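Local coordinates for KaiC-like domain-containing protein (Pyrococcus horikoshii, PDB 3BS4) that is of unknown function but carries a KaiC-like domain and is found bound to an unidentified peptide, at residues K210-L215 against K221-V226. Sequence-based numbering, arbitrary orientation.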
loop_
_atom_site.group_PDB
_atom_site.type_symbol
_atom_site.label_atom_id
_atom_site.label_comp_id
_atom_site.label_asym_id
_atom_site.label_seq_id
_atom_site.Cartn_x
_atom_site.Cartn_y
_atom_site.Cartn_z
ATOM N N LYS A 210 -12.062 -3.888 -5.215
ATOM C CA LYS A 210 -12.204 -5.161 -4.497
ATOM C C LYS A 210 -11.948 -6.287 -5.476
ATOM O O LYS A 210 -12.516 -6.294 -6.563
ATOM C CB LYS A 210 -13.612 -5.309 -3.928
ATOM C CG LYS A 210 -13.821 -6.616 -3.191
ATOM C CD LYS A 210 -15.083 -6.557 -2.363
ATOM C CE LYS A 210 -16.282 -7.049 -3.126
ATOM N NZ LYS A 210 -17.471 -7.153 -2.204
ATOM N N THR A 211 -11.071 -7.220 -5.106
ATOM C CA THR A 211 -10.851 -8.402 -5.952
ATOM C C THR A 211 -11.468 -9.627 -5.300
ATOM O O THR A 211 -11.531 -9.745 -4.072
ATOM C CB THR A 211 -9.363 -8.661 -6.242
ATOM O OG1 THR A 211 -8.678 -9.048 -5.036
ATOM C CG2 THR A 211 -8.706 -7.420 -6.837
ATOM N N ARG A 212 -11.945 -10.538 -6.137
ATOM C CA ARG A 212 -12.584 -11.749 -5.629
ATOM C C ARG A 212 -12.572 -12.823 -6.693
ATOM O O ARG A 212 -12.429 -12.521 -7.874
ATOM C CB ARG A 212 -14.015 -11.461 -5.207
ATOM C CG ARG A 212 -14.907 -11.012 -6.353
ATOM C CD ARG A 212 -16.343 -10.929 -5.899
ATOM N NE ARG A 212 -17.256 -10.681 -7.014
ATOM C CZ ARG A 212 -18.497 -10.225 -6.862
ATOM N NH1 ARG A 212 -18.973 -9.959 -5.653
ATOM N NH2 ARG A 212 -19.263 -10.029 -7.928
ATOM N N SER A 213 -12.731 -14.066 -6.252
ATOM C CA SER A 213 -12.711 -15.237 -7.122
ATOM C C SER A 213 -14.101 -15.854 -7.204
ATOM O O SER A 213 -14.890 -15.764 -6.261
ATOM C CB SER A 213 -11.762 -16.298 -6.542
ATOM O OG SER A 213 -10.450 -15.785 -6.354
ATOM N N SER A 214 -14.380 -16.485 -8.339
ATOM C CA SER A 214 -15.597 -17.253 -8.532
ATOM C C SER A 214 -15.136 -18.616 -9.045
ATOM O O SER A 214 -14.331 -18.702 -9.974
ATOM C CB SER A 214 -16.499 -16.536 -9.555
ATOM O OG SER A 214 -17.587 -17.343 -9.982
ATOM N N LEU A 215 -15.636 -19.676 -8.422
ATOM C CA LEU A 215 -15.351 -21.022 -8.860
ATOM C C LEU A 215 -16.309 -21.377 -9.982
ATOM O O LEU A 215 -17.536 -21.399 -9.794
ATOM C CB LEU A 215 -15.540 -22.012 -7.716
ATOM C CG LEU A 215 -15.475 -23.449 -8.214
ATOM C CD1 LEU A 215 -14.026 -23.783 -8.545
ATOM C CD2 LEU A 215 -16.065 -24.412 -7.195
ATOM N N LYS A 221 -12.537 -17.873 -12.012
ATOM C CA LYS A 221 -12.727 -16.568 -12.642
ATOM C C LYS A 221 -12.351 -15.530 -11.584
ATOM O O LYS A 221 -12.847 -15.585 -10.451
ATOM C CB LYS A 221 -14.183 -16.377 -13.072
ATOM C CG LYS A 221 -14.456 -15.043 -13.748
ATOM C CD LYS A 221 -15.926 -14.893 -14.075
ATOM C CE LYS A 221 -16.188 -13.584 -14.808
ATOM N NZ LYS A 221 -17.602 -13.542 -15.331
ATOM N N ARG A 222 -11.456 -14.617 -11.946
ATOM C CA ARG A 222 -11.031 -13.563 -11.022
ATOM C C ARG A 222 -11.625 -12.239 -11.481
ATOM O O ARG A 222 -11.579 -11.920 -12.668
ATOM C CB ARG A 222 -9.511 -13.508 -10.942
ATOM C CG ARG A 222 -8.873 -14.738 -10.289
ATOM C CD ARG A 222 -7.357 -14.637 -10.286
ATOM N NE ARG A 222 -6.776 -15.701 -9.474
ATOM C CZ ARG A 222 -6.258 -16.821 -9.956
ATOM N NH1 ARG A 222 -6.210 -17.033 -11.273
ATOM N NH2 ARG A 222 -5.760 -17.721 -9.118
ATOM N N GLU A 223 -12.202 -11.495 -10.530
ATOM C CA GLU A 223 -12.864 -10.231 -10.836
ATOM C C GLU A 223 -12.358 -9.077 -9.992
ATOM O O GLU A 223 -12.088 -9.243 -8.800
ATOM C CB GLU A 223 -14.360 -10.363 -10.593
ATOM C CG GLU A 223 -15.026 -11.274 -11.582
ATOM C CD GLU A 223 -16.514 -11.301 -11.398
ATOM O OE1 GLU A 223 -16.980 -11.911 -10.407
ATOM O OE2 GLU A 223 -17.211 -10.701 -12.247
ATOM N N LEU A 224 -12.262 -7.909 -10.617
ATOM C CA LEU A 224 -11.956 -6.671 -9.895
ATOM C C LEU A 224 -13.151 -5.746 -9.999
ATOM O O LEU A 224 -13.608 -5.445 -11.108
ATOM C CB LEU A 224 -10.707 -6.013 -10.468
ATOM C CG LEU A 224 -10.173 -4.757 -9.762
ATOM C CD1 LEU A 224 -8.669 -4.641 -9.992
ATOM C CD2 LEU A 224 -10.899 -3.500 -10.234
ATOM N N LEU A 225 -13.663 -5.315 -8.851
ATOM C CA LEU A 225 -14.844 -4.455 -8.797
ATOM C C LEU A 225 -14.454 -3.052 -8.365
ATOM O O LEU A 225 -13.762 -2.889 -7.366
ATOM C CB LEU A 225 -15.845 -5.018 -7.792
ATOM C CG LEU A 225 -16.743 -6.205 -8.155
ATOM C CD1 LEU A 225 -15.966 -7.423 -8.602
ATOM C CD2 LEU A 225 -17.608 -6.550 -6.941
ATOM N N VAL A 226 -14.901 -2.043 -9.113
ATOM C CA VAL A 226 -14.615 -0.667 -8.748
ATOM C C VAL A 226 -15.734 -0.221 -7.820
ATOM O O VAL A 226 -16.819 0.162 -8.263
ATOM C CB VAL A 226 -14.465 0.267 -9.975
ATOM C CG1 VAL A 226 -14.022 1.656 -9.518
ATOM C CG2 VAL A 226 -13.462 -0.330 -10.990
#
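Lys-210, Arg-212 and Ser-214 pair with Leu-225, Glu-223 and Lys-221 as the hydrogen-bonded positions of an antiparallel β-hairpin, a worked example of how strand register decides which side chains become neighbours. The segment axes run at 155°, and each pair exchanges two backbone bonds; the shortest joins Leu-225 N to Lys-210 O (2.7 Å) and the longest Arg-212 N to Glu-223 O (3.0 Å). All three pairs place their side chains on one face, where Arg-212, Glu-223 and Leu-225 meet. CG of Arg-212 stands between its backbone N and carbonyl carbon (chi1 63°), from where the extended chain reaches across to Leu-225, whose CD2 sits over the centre of the guanidinium, 3.8 Å from Arg-212 CZ. At the edge of that group, Glu-223 OE1 makes a long salt bridge to Arg-212 NE (3.6 Å), the guanidinium and carboxylate planes 40° apart. Shortening Arg-212 to an alanine would probably take away the guanidinium packed on Leu-225 CD2 and leave Glu-223 OE1 without this positive mate. Glu-223 OE2 forms a salt bridge with Arg-238. On the opposite face, Thr-211 CG2 approaches Leu-224 CD1 at 4.2 Å, while Thr-211 OG1 is hydrogen-bonded to Ser-32 OG. The hairpin extends the central sheet: strand 207-216 lies beside the parallel strand 22-27, and strand 219-228 beside the antiparallel strand 238-244.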